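Local coordinates for Nrps/pks (Streptomyces albus, PDB 4OPF), which probably catalyses decarboxylative condensation of acyl and malonyl units as a ketosynthase domain of the "AT-less" polyketide synthase assembly line that makes oxazolomycin, at residues Asp8-Gly13 against Lys233-Ala238; Ser161-Ala166 against Glu338-Val343; Ala247-Ile252 against Ala403-Ala408; Tyr291-Ala296 against Leu324-Pro329. All blocks are in the same frame, centred on the assembly; numbering follows the deposited sequence.

Contact 1: residues Asp8-Gly13 against Lys233-Ala238; sequences DIAVVG and KPLAAA
Leu235 lies alongside Asp8, the two side chains pointing the same way, at the place where strand 226-234 gives way to helix 235-241. Starting at the root, Leu235 CB sits 3.4 Å from Asp8 O. It also meets the methylene of Asp8. The chain then leaves with CG anti to the backbone N (chi1 180°), and the two methyls part company. Leu235 CD1 goes to Ala10 CB at 4.1 Å, while Leu235 CD2 turns back to Asp8 CB at 3.9 Å. The carboxylate of Asp8 finds its main partner elsewhere, in a salt bridge with Lys250. Further along, Ala238 CB sits against both Ala10 CB and Val12 CG1, at 3.9 Å from each, so one turn of helix is pressed on the strand through methyl groups. The backbones are tied by three bonds: Leu235 N to Asp8 O (2.9 Å), nearly straight at hydrogen, Ala10 N to Lys233 O (2.8 Å), and Lys233 N to Ala10 O (3.1 Å). Pro234 occupies the N-cap, and there the antiparallel pairing ends. At the other end Val12 and Gly13 both face Leu231, a classic beta bulge in the mixed sheet of this thiolase-type fold.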
loop_
_atom_site.group_PDB
_atom_site.type_symbol
_atom_site.label_atom_id
_atom_site.label_comp_id
_atom_site.label_asym_id
_atom_site.label_seq_id
_atom_site.Cartn_x
_atom_site.Cartn_y
_atom_site.Cartn_z
ATOM N N ASP A 8 -12.513 15.793 1.128
ATOM C CA ASP A 8 -11.913 16.544 0.012
ATOM C C ASP A 8 -10.398 16.750 0.211
ATOM O O ASP A 8 -9.961 17.262 1.236
ATOM C CB ASP A 8 -12.566 17.917 -0.031
ATOM C CG ASP A 8 -14.037 17.897 -0.599
ATOM O OD1 ASP A 8 -14.376 17.075 -1.457
ATOM O OD2 ASP A 8 -14.807 18.781 -0.216
ATOM N N ILE A 9 -9.612 16.440 -0.786
ATOM C CA ILE A 9 -8.162 16.536 -0.645
ATOM C C ILE A 9 -7.668 17.504 -1.684
ATOM O O ILE A 9 -7.928 17.293 -2.852
ATOM C CB ILE A 9 -7.559 15.150 -0.831
ATOM C CG1 ILE A 9 -7.876 14.259 0.366
ATOM C CG2 ILE A 9 -6.051 15.194 -1.047
ATOM C CD1 ILE A 9 -7.733 12.777 0.004
ATOM N N ALA A 10 -6.958 18.554 -1.258
ATOM C CA ALA A 10 -6.374 19.517 -2.168
ATOM C C ALA A 10 -5.043 19.046 -2.758
ATOM O O ALA A 10 -4.203 18.482 -2.063
ATOM C CB ALA A 10 -6.129 20.822 -1.440
ATOM N N VAL A 11 -4.863 19.287 -4.046
ATOM C CA VAL A 11 -3.568 19.199 -4.681
ATOM C C VAL A 11 -2.935 20.557 -4.480
ATOM O O VAL A 11 -3.380 21.500 -5.098
ATOM C CB VAL A 11 -3.726 18.926 -6.162
ATOM C CG1 VAL A 11 -2.361 18.869 -6.833
ATOM C CG2 VAL A 11 -4.472 17.626 -6.338
ATOM N N VAL A 12 -1.963 20.673 -3.576
ATOM C CA VAL A 12 -1.353 21.924 -3.279
ATOM C C VAL A 12 -0.045 22.164 -4.000
ATOM O O VAL A 12 0.513 23.264 -3.889
ATOM C CB VAL A 12 -1.168 22.146 -1.769
ATOM C CG1 VAL A 12 -2.487 21.945 -1.039
ATOM C CG2 VAL A 12 -0.084 21.249 -1.169
ATOM N N GLY A 13 0.463 21.175 -4.723
ATOM C CA GLY A 13 1.634 21.389 -5.506
ATOM C C GLY A 13 1.873 20.231 -6.438
ATOM O O GLY A 13 1.436 19.105 -6.154
ATOM N N LYS A 233 -2.907 17.674 0.650
ATOM C CA LYS A 233 -3.322 17.966 2.034
ATOM C C LYS A 233 -4.868 17.939 2.104
ATOM O O LYS A 233 -5.531 18.220 1.115
ATOM C CB LYS A 233 -2.927 19.385 2.414
ATOM C CG LYS A 233 -1.462 19.609 2.641
ATOM C CD LYS A 233 -1.097 21.071 2.916
ATOM C CE LYS A 233 -1.607 21.549 4.253
ATOM N NZ LYS A 233 -0.718 22.667 4.689
ATOM N N PRO A 234 -5.425 17.756 3.278
ATOM C CA PRO A 234 -6.882 17.891 3.410
ATOM C C PRO A 234 -7.297 19.318 3.008
ATOM O O PRO A 234 -6.584 20.294 3.335
ATOM C CB PRO A 234 -7.108 17.675 4.922
ATOM C CG PRO A 234 -5.884 16.922 5.408
ATOM C CD PRO A 234 -4.773 17.514 4.576
ATOM N N LEU A 235 -8.371 19.445 2.249
ATOM C CA LEU A 235 -8.796 20.774 1.749
ATOM C C LEU A 235 -8.966 21.826 2.848
ATOM O O LEU A 235 -8.513 22.953 2.694
ATOM C CB LEU A 235 -10.074 20.671 0.956
ATOM C CG LEU A 235 -10.649 21.967 0.374
ATOM C CD1 LEU A 235 -9.656 22.647 -0.559
ATOM C CD2 LEU A 235 -11.959 21.710 -0.395
ATOM N N ALA A 236 -9.612 21.492 3.961
ATOM C CA ALA A 236 -9.805 22.531 4.996
ATOM C C ALA A 236 -8.470 23.003 5.537
ATOM O O ALA A 236 -8.296 24.192 5.808
ATOM C CB ALA A 236 -10.692 22.019 6.121
ATOM N N ALA A 237 -7.488 22.099 5.642
ATOM C CA ALA A 237 -6.164 22.492 6.130
ATOM C C ALA A 237 -5.456 23.393 5.107
ATOM O O ALA A 237 -4.820 24.390 5.477
ATOM C CB ALA A 237 -5.292 21.270 6.476
ATOM N N ALA A 238 -5.573 23.053 3.833
ATOM C CA ALA A 238 -4.967 23.871 2.782
ATOM C C ALA A 238 -5.567 25.291 2.780
ATOM O O ALA A 238 -4.853 26.275 2.610
ATOM C CB ALA A 238 -5.217 23.254 1.449
#

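Contact 2: residues Ser161-Ala166 against Glu338-Val343; sequences SSALVA and EGIAGV
Ala163 and Leu164 meet Gly339, Ile340 and Val343 where two buried helices, 162-175 and 338-352, cross in the middle of the thiolase-type ketosynthase fold. Their short axes pass 7.6 Å apart at 71°, a close approach that small residues allow. The tight part lies around Ala163, whose methyl CB sits over the backbone of the other helix, 3.7 Å from Ile340 N, and also touches Ile340 CB. Beside it Gly339 presents bare backbone, letting Leu164 CG come within 4.2 Å of Gly339 CA. Leu164, with CG anti to its carbonyl carbon (chi1 -65°), sends CD2 on to Val343 CG2 at 3.5 Å, the two side chains crossing at a slant. On its other flank Leu164 leans on Ala403 and Ser395, so the sheet strands back the helix pair. The looser side is the amide side of Ala163 and Gly339, where the contact passes through a water instead of touching side chains. This water sits between the first turns of the two helices and bridges two main-chain amides, accepting from Ala163 N at 2.9 Å and from Gly339 N at 2.8 Å.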
loop_
_atom_site.group_PDB
_atom_site.type_symbol
_atom_site.label_atom_id
_atom_site.label_comp_id
_atom_site.label_asym_id
_atom_site.label_seq_id
_atom_site.Cartn_x
_atom_site.Cartn_y
_atom_site.Cartn_z
ATOM N N SER A 161 -1.725 1.119 -13.404
ATOM C CA SER A 161 -2.526 1.722 -12.341
ATOM C C SER A 161 -1.717 2.099 -11.079
ATOM O O SER A 161 -2.278 2.637 -10.156
ATOM C CB SER A 161 -3.688 0.818 -11.952
ATOM O OG SER A 161 -3.177 -0.421 -11.525
ATOM N N SER A 162 -0.414 1.912 -11.092
ATOM C CA SER A 162 0.417 2.069 -9.880
ATOM C C SER A 162 0.242 3.443 -9.227
ATOM O O SER A 162 0.083 3.524 -8.020
ATOM C CB SER A 162 1.872 1.894 -10.201
ATOM O OG SER A 162 2.131 0.589 -10.678
ATOM N N ALA A 163 0.279 4.501 -10.012
ATOM C CA ALA A 163 0.179 5.852 -9.433
ATOM C C ALA A 163 -1.194 6.178 -8.848
ATOM O O ALA A 163 -1.289 6.904 -7.847
ATOM C CB ALA A 163 0.568 6.923 -10.449
ATOM N N LEU A 164 -2.260 5.671 -9.470
ATOM C CA LEU A 164 -3.589 5.758 -8.885
ATOM C C LEU A 164 -3.750 4.903 -7.653
ATOM O O LEU A 164 -4.448 5.303 -6.686
ATOM C CB LEU A 164 -4.689 5.408 -9.891
ATOM C CG LEU A 164 -4.868 6.343 -11.079
ATOM C CD1 LEU A 164 -6.177 6.055 -11.793
ATOM C CD2 LEU A 164 -4.991 7.740 -10.577
ATOM N N VAL A 165 -3.115 3.750 -7.615
ATOM C CA VAL A 165 -3.154 2.963 -6.381
ATOM C C VAL A 165 -2.401 3.678 -5.278
ATOM O O VAL A 165 -2.841 3.730 -4.119
ATOM C CB VAL A 165 -2.594 1.554 -6.630
ATOM C CG1 VAL A 165 -2.481 0.774 -5.358
ATOM C CG2 VAL A 165 -3.506 0.831 -7.604
ATOM N N ALA A 166 -1.257 4.283 -5.630
ATOM C CA ALA A 166 -0.504 5.108 -4.629
ATOM C C ALA A 166 -1.374 6.283 -4.158
ATOM O O ALA A 166 -1.455 6.597 -2.981
ATOM C CB ALA A 166 0.811 5.643 -5.272
ATOM N N GLU A 338 1.607 6.141 -15.833
ATOM C CA GLU A 338 0.469 6.463 -16.750
ATOM C C GLU A 338 -0.605 7.203 -16.002
ATOM O O GLU A 338 -1.172 8.216 -16.516
ATOM C CB GLU A 338 -0.155 5.193 -17.411
ATOM C CG GLU A 338 -1.442 5.432 -18.247
ATOM C CD GLU A 338 -2.750 4.952 -17.576
ATOM O OE1 GLU A 338 -3.394 5.733 -16.837
ATOM O OE2 GLU A 338 -3.174 3.795 -17.801
ATOM N N GLY A 339 -0.944 6.664 -14.832
ATOM C CA GLY A 339 -1.970 7.265 -14.037
ATOM C C GLY A 339 -1.597 8.676 -13.653
ATOM O O GLY A 339 -2.471 9.545 -13.530
ATOM N N ILE A 340 -0.302 8.920 -13.420
ATOM C CA ILE A 340 0.059 10.207 -12.862
ATOM C C ILE A 340 0.057 11.215 -14.016
ATOM O O ILE A 340 -0.271 12.354 -13.787
ATOM C CB ILE A 340 1.407 10.226 -12.040
ATOM C CG1 ILE A 340 1.452 11.481 -11.179
ATOM C CG2 ILE A 340 2.602 10.247 -12.920
ATOM C CD1 ILE A 340 0.530 11.347 -10.006
ATOM N N ALA A 341 0.413 10.805 -15.224
ATOM C CA ALA A 341 0.278 11.663 -16.399
ATOM C C ALA A 341 -1.165 12.086 -16.672
ATOM O O ALA A 341 -1.443 13.251 -16.959
ATOM C CB ALA A 341 0.840 10.980 -17.607
ATOM N N GLY A 342 -2.080 11.145 -16.495
ATOM C CA GLY A 342 -3.474 11.393 -16.600
ATOM C C GLY A 342 -4.017 12.293 -15.537
ATOM O O GLY A 342 -4.774 13.184 -15.852
ATOM N N VAL A 343 -3.625 12.098 -14.273
ATOM C CA VAL A 343 -4.097 12.935 -13.211
ATOM C C VAL A 343 -3.582 14.350 -13.394
ATOM O O VAL A 343 -4.336 15.287 -13.238
ATOM C CB VAL A 343 -3.690 12.351 -11.837
ATOM C CG1 VAL A 343 -3.863 13.354 -10.707
ATOM C CG2 VAL A 343 -4.538 11.100 -11.548
HETATM O O HOH W 1 0.050 4.902 -12.921
#

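Contact 3: residues Ala247-Ile252 against Ala403-Ala408; sequences AVLKGI and AHAVLA
Val406 O takes two neighbouring donors of the opposite strand: Lys250 N at 2.9 Å and, weakly, Gly251 N at 3.4 Å. Both residues face Val406, which makes a classic beta bulge in an otherwise regular antiparallel pair. Past it the register is taken up again by Val406 N to Gly251 O (2.8 Å, 172° at hydrogen), and before it Val248 and Ala408 exchange a pair of bonds. On one face Leu249 CD1 and Ile252 CD1 both close on Ala405 CB, the latter at 4.0 Å, and Leu407 CD2 reaches Leu249 CB at 4.1 Å. Helix 162-175 packs against Leu249 and Ile252 there, while Leu407 leans on helix 338-352. The other face carries Lys250, bent at chi2 and chi3 (-74° and -80°), which lays CG and CD on Ala408 CB, each 3.9 Å away, before its amine goes on to Asp8. Further along, His404 is fixed through both ring nitrogens, ND1 with Ser394 and NE2 with Tyr314. Main-chain bonds thus set the register, apolar side chains fill the face, and the extra residue of the bulge probably helps set Lys250 where its charge can meet the carboxylate.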
loop_
_atom_site.group_PDB
_atom_site.type_symbol
_atom_site.label_atom_id
_atom_site.label_comp_id
_atom_site.label_asym_id
_atom_site.label_seq_id
_atom_site.Cartn_x
_atom_site.Cartn_y
_atom_site.Cartn_z
ATOM N N ALA A 247 -6.505 21.694 -7.636
ATOM C CA ALA A 247 -7.723 20.942 -7.825
ATOM C C ALA A 247 -7.999 20.191 -6.540
ATOM O O ALA A 247 -7.176 20.172 -5.619
ATOM C CB ALA A 247 -7.607 19.997 -9.017
ATOM N N VAL A 248 -9.160 19.583 -6.472
ATOM C CA VAL A 248 -9.575 18.806 -5.348
ATOM C C VAL A 248 -9.860 17.367 -5.792
ATOM O O VAL A 248 -10.673 17.113 -6.716
ATOM C CB VAL A 248 -10.838 19.421 -4.723
ATOM C CG1 VAL A 248 -11.360 18.618 -3.548
ATOM C CG2 VAL A 248 -10.520 20.827 -4.245
ATOM N N LEU A 249 -9.256 16.416 -5.078
ATOM C CA LEU A 249 -9.616 14.997 -5.225
ATOM C C LEU A 249 -10.835 14.702 -4.375
ATOM O O LEU A 249 -10.800 14.897 -3.154
ATOM C CB LEU A 249 -8.462 14.090 -4.822
ATOM C CG LEU A 249 -8.756 12.592 -4.785
ATOM C CD1 LEU A 249 -8.925 12.044 -6.164
ATOM C CD2 LEU A 249 -7.583 11.899 -4.112
ATOM N N LYS A 250 -11.911 14.264 -5.024
ATOM C CA LYS A 250 -13.197 14.115 -4.349
ATOM C C LYS A 250 -13.405 12.668 -3.969
ATOM O O LYS A 250 -14.007 12.414 -2.981
ATOM C CB LYS A 250 -14.365 14.494 -5.264
ATOM C CG LYS A 250 -14.327 15.888 -5.826
ATOM C CD LYS A 250 -14.666 16.881 -4.797
ATOM C CE LYS A 250 -16.174 16.922 -4.653
ATOM N NZ LYS A 250 -16.382 17.566 -3.337
ATOM N N GLY A 251 -12.921 11.726 -4.789
ATOM C CA GLY A 251 -13.070 10.298 -4.488
ATOM C C GLY A 251 -12.164 9.475 -5.380
ATOM O O GLY A 251 -11.811 9.869 -6.496
ATOM N N ILE A 252 -11.671 8.392 -4.828
ATOM C CA ILE A 252 -10.834 7.436 -5.544
ATOM C C ILE A 252 -11.152 6.034 -5.063
ATOM O O ILE A 252 -11.409 5.852 -3.869
ATOM C CB ILE A 252 -9.356 7.785 -5.460
ATOM C CG1 ILE A 252 -8.557 6.703 -6.157
ATOM C CG2 ILE A 252 -8.921 7.932 -4.012
ATOM C CD1 ILE A 252 -7.221 7.155 -6.537
ATOM N N ALA A 403 -8.493 1.204 -11.097
ATOM C CA ALA A 403 -8.584 2.367 -10.277
ATOM C C ALA A 403 -9.297 3.478 -11.011
ATOM O O ALA A 403 -9.165 3.569 -12.237
ATOM C CB ALA A 403 -7.198 2.807 -9.890
ATOM N N HIS A 404 -9.995 4.336 -10.263
ATOM C CA HIS A 404 -10.717 5.443 -10.856
ATOM C C HIS A 404 -10.797 6.571 -9.858
ATOM O O HIS A 404 -11.098 6.369 -8.691
ATOM C CB HIS A 404 -12.127 4.960 -11.238
ATOM C CG HIS A 404 -12.948 5.929 -12.045
ATOM N ND1 HIS A 404 -12.787 6.105 -13.405
ATOM C CD2 HIS A 404 -14.008 6.701 -11.697
ATOM C CE1 HIS A 404 -13.666 6.993 -13.836
ATOM N NE2 HIS A 404 -14.444 7.340 -12.831
ATOM N N ALA A 405 -10.496 7.781 -10.307
ATOM C CA ALA A 405 -10.467 8.939 -9.440
ATOM C C ALA A 405 -11.353 10.028 -10.025
ATOM O O ALA A 405 -11.384 10.212 -11.256
ATOM C CB ALA A 405 -9.044 9.445 -9.302
ATOM N N VAL A 406 -12.011 10.767 -9.141
ATOM C CA VAL A 406 -12.865 11.905 -9.476
ATOM C C VAL A 406 -12.274 13.170 -8.864
ATOM O O VAL A 406 -12.019 13.218 -7.675
ATOM C CB VAL A 406 -14.299 11.685 -8.945
ATOM C CG1 VAL A 406 -15.191 12.865 -9.259
ATOM C CG2 VAL A 406 -14.897 10.443 -9.577
ATOM N N LEU A 407 -12.056 14.188 -9.704
ATOM C CA LEU A 407 -11.440 15.451 -9.351
ATOM C C LEU A 407 -12.313 16.672 -9.731
ATOM O O LEU A 407 -13.102 16.598 -10.699
ATOM C CB LEU A 407 -10.132 15.519 -10.078
ATOM C CG LEU A 407 -9.129 14.440 -9.696
ATOM C CD1 LEU A 407 -8.439 13.930 -10.917
ATOM C CD2 LEU A 407 -8.110 15.095 -8.780
ATOM N N ALA A 408 -12.199 17.757 -8.944
ATOM C CA ALA A 408 -12.990 18.957 -9.081
ATOM C C ALA A 408 -12.053 20.143 -9.186
ATOM O O ALA A 408 -10.962 20.161 -8.556
ATOM C CB ALA A 408 -13.931 19.154 -7.899
#

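Contact 4: residues Tyr291-Ala296 against Leu324-Pro329; sequences YIETNA and LGSVKP
Gly325 O is gripped by two donors of one residue: Thr294 OG1 at 2.7 Å and Thr294 N at 2.9 Å, arriving from opposite faces of the carbonyl plane. It lies where the parallel strands of a beta-alpha-beta unit, 291-293 and 322-325 joined through helix 300-314, run out into loops. Just before it, Gly325 N donates to Ile292 O at 3.0 Å. Glu293 then reaches beyond the strand end: bent at chi2 (74°), it brings OE2 to Val327 N at 2.9 Å on the syn lone pair, while OE1 forms a salt bridge with Lys345. A water lies among Glu293 OE2, Thr294 O and Ser326 OG. Ser326 OG also takes Lys328 N at 3.1 Å, a capping bond into the next helix. From there Lys328 runs out extended, and its NZ bonds two successive carbonyls, Asn295 O and Ala296 O, each at 3.0 Å; it meets the first nearly head on and the second from above its plane. A methionine in place of Lys328 would probably leave both carbonyls without this donor and the 294-296 turn less firmly held. Tyr291, hydrogen-bonded to Lys345, brings OH to 3.3 Å from Gly325 CA.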
loop_
_atom_site.group_PDB
_atom_site.type_symbol
_atom_site.label_atom_id
_atom_site.label_comp_id
_atom_site.label_asym_id
_atom_site.label_seq_id
_atom_site.Cartn_x
_atom_site.Cartn_y
_atom_site.Cartn_z
ATOM N N TYR A 291 -15.733 15.318 -18.068
ATOM C CA TYR A 291 -14.633 14.789 -18.852
ATOM C C TYR A 291 -14.043 13.569 -18.153
ATOM O O TYR A 291 -13.909 13.570 -16.939
ATOM C CB TYR A 291 -13.545 15.849 -18.949
ATOM C CG TYR A 291 -12.358 15.471 -19.813
ATOM C CD1 TYR A 291 -12.392 15.707 -21.159
ATOM C CD2 TYR A 291 -11.212 14.852 -19.279
ATOM C CE1 TYR A 291 -11.346 15.395 -21.986
ATOM C CE2 TYR A 291 -10.145 14.496 -20.113
ATOM C CZ TYR A 291 -10.207 14.795 -21.452
ATOM O OH TYR A 291 -9.184 14.516 -22.343
ATOM N N ILE A 292 -13.705 12.538 -18.914
ATOM C CA ILE A 292 -13.017 11.372 -18.419
ATOM C C ILE A 292 -11.734 11.145 -19.245
ATOM O O ILE A 292 -11.787 10.979 -20.466
ATOM C CB ILE A 292 -13.900 10.150 -18.538
ATOM C CG1 ILE A 292 -15.214 10.417 -17.774
ATOM C CG2 ILE A 292 -13.229 8.908 -18.015
ATOM C CD1 ILE A 292 -16.160 9.290 -17.859
ATOM N N GLU A 293 -10.604 11.156 -18.555
ATOM C CA GLU A 293 -9.362 10.608 -19.063
ATOM C C GLU A 293 -9.458 9.068 -18.941
ATOM O O GLU A 293 -9.322 8.495 -17.867
ATOM C CB GLU A 293 -8.190 11.173 -18.280
ATOM C CG GLU A 293 -6.812 10.495 -18.521
ATOM C CD GLU A 293 -6.154 10.826 -19.859
ATOM O OE1 GLU A 293 -6.675 11.773 -20.545
ATOM O OE2 GLU A 293 -5.119 10.138 -20.233
ATOM N N THR A 294 -9.645 8.421 -20.076
ATOM C CA THR A 294 -9.982 7.029 -20.172
ATOM C C THR A 294 -8.725 6.168 -19.981
ATOM O O THR A 294 -7.606 6.628 -20.121
ATOM C CB THR A 294 -10.558 6.689 -21.569
ATOM O OG1 THR A 294 -9.586 6.996 -22.590
ATOM C CG2 THR A 294 -11.811 7.474 -21.848
ATOM N N ASN A 295 -8.948 4.894 -19.722
ATOM C CA ASN A 295 -7.893 3.913 -19.676
ATOM C C ASN A 295 -7.190 3.752 -20.997
ATOM O O ASN A 295 -5.970 3.719 -21.064
ATOM C CB ASN A 295 -8.436 2.580 -19.259
ATOM C CG ASN A 295 -7.336 1.564 -19.101
ATOM O OD1 ASN A 295 -6.364 1.803 -18.410
ATOM N ND2 ASN A 295 -7.449 0.457 -19.808
ATOM N N ALA A 296 -7.967 3.633 -22.050
ATOM C CA ALA A 296 -7.434 3.660 -23.395
ATOM C C ALA A 296 -6.419 2.576 -23.639
ATOM O O ALA A 296 -5.263 2.821 -23.934
ATOM C CB ALA A 296 -6.862 5.043 -23.707
ATOM N N LEU A 324 -14.501 12.483 -23.659
ATOM C CA LEU A 324 -13.504 11.452 -23.382
ATOM C C LEU A 324 -12.191 11.812 -24.026
ATOM O O LEU A 324 -12.151 12.340 -25.144
ATOM C CB LEU A 324 -13.919 10.091 -23.949
ATOM C CG LEU A 324 -15.298 9.572 -23.546
ATOM C CD1 LEU A 324 -15.473 8.132 -23.961
ATOM C CD2 LEU A 324 -15.530 9.663 -22.064
ATOM N N GLY A 325 -11.124 11.482 -23.332
ATOM C CA GLY A 325 -9.790 11.660 -23.817
ATOM C C GLY A 325 -8.745 10.652 -23.321
ATOM O O GLY A 325 -9.042 9.665 -22.615
ATOM N N SER A 326 -7.521 10.882 -23.782
ATOM C CA SER A 326 -6.353 10.115 -23.390
ATOM C C SER A 326 -5.073 10.844 -23.716
ATOM O O SER A 326 -4.936 11.323 -24.847
ATOM C CB SER A 326 -6.361 8.788 -24.193
ATOM O OG SER A 326 -5.171 8.053 -23.914
ATOM N N VAL A 327 -4.051 10.761 -22.840
ATOM C CA VAL A 327 -2.738 11.323 -23.109
ATOM C C VAL A 327 -1.897 10.432 -23.963
ATOM O O VAL A 327 -0.824 10.843 -24.418
ATOM C CB VAL A 327 -1.858 11.580 -21.849
ATOM C CG1 VAL A 327 -2.454 12.655 -21.041
ATOM C CG2 VAL A 327 -1.738 10.370 -20.945
ATOM N N LYS A 328 -2.295 9.182 -24.096
ATOM C CA LYS A 328 -1.377 8.220 -24.724
ATOM C C LYS A 328 -1.001 8.534 -26.181
ATOM O O LYS A 328 0.132 8.328 -26.575
ATOM C CB LYS A 328 -1.928 6.815 -24.632
ATOM C CG LYS A 328 -2.010 6.337 -23.200
ATOM C CD LYS A 328 -2.383 4.876 -23.150
ATOM C CE LYS A 328 -2.758 4.499 -21.731
ATOM N NZ LYS A 328 -3.147 3.057 -21.759
ATOM N N PRO A 329 -1.935 9.040 -26.996
ATOM C CA PRO A 329 -1.498 9.441 -28.339
ATOM C C PRO A 329 -0.510 10.618 -28.306
ATOM O O PRO A 329 0.250 10.773 -29.238
ATOM C CB PRO A 329 -2.801 9.860 -29.019
ATOM C CG PRO A 329 -3.857 9.135 -28.255
ATOM C CD PRO A 329 -3.378 9.211 -26.828
HETATM O O HOH W 2 -5.233 7.304 -21.272
#

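In the fold
Contacts 1, 3 and 4 all belong to one mixed sheet, whereas contact 2, whose centre lies about 4 Å from the centre of the chain, pairs two helices. Contact 1 is the most peripheral and only partly buried, its centre about 17 Å out; its strand 9-17 is the sheet neighbour of strand 247-256 in contact 3, where Ile9 O probably accepts from Leu249 N. Contacts 2 and 3 touch through Leu164, which packs on Ile252 and Ala403. Contact 4, also buried, is nested in the loop closed by contact 2 and meets its helix at Glu338 and Gly342. Chemistry changes accordingly: main-chain pairing in 1 and 3, apolar packing plus a water in 2, and, in 4, short parallel pairing running on into polar side chains that grip loop backbone.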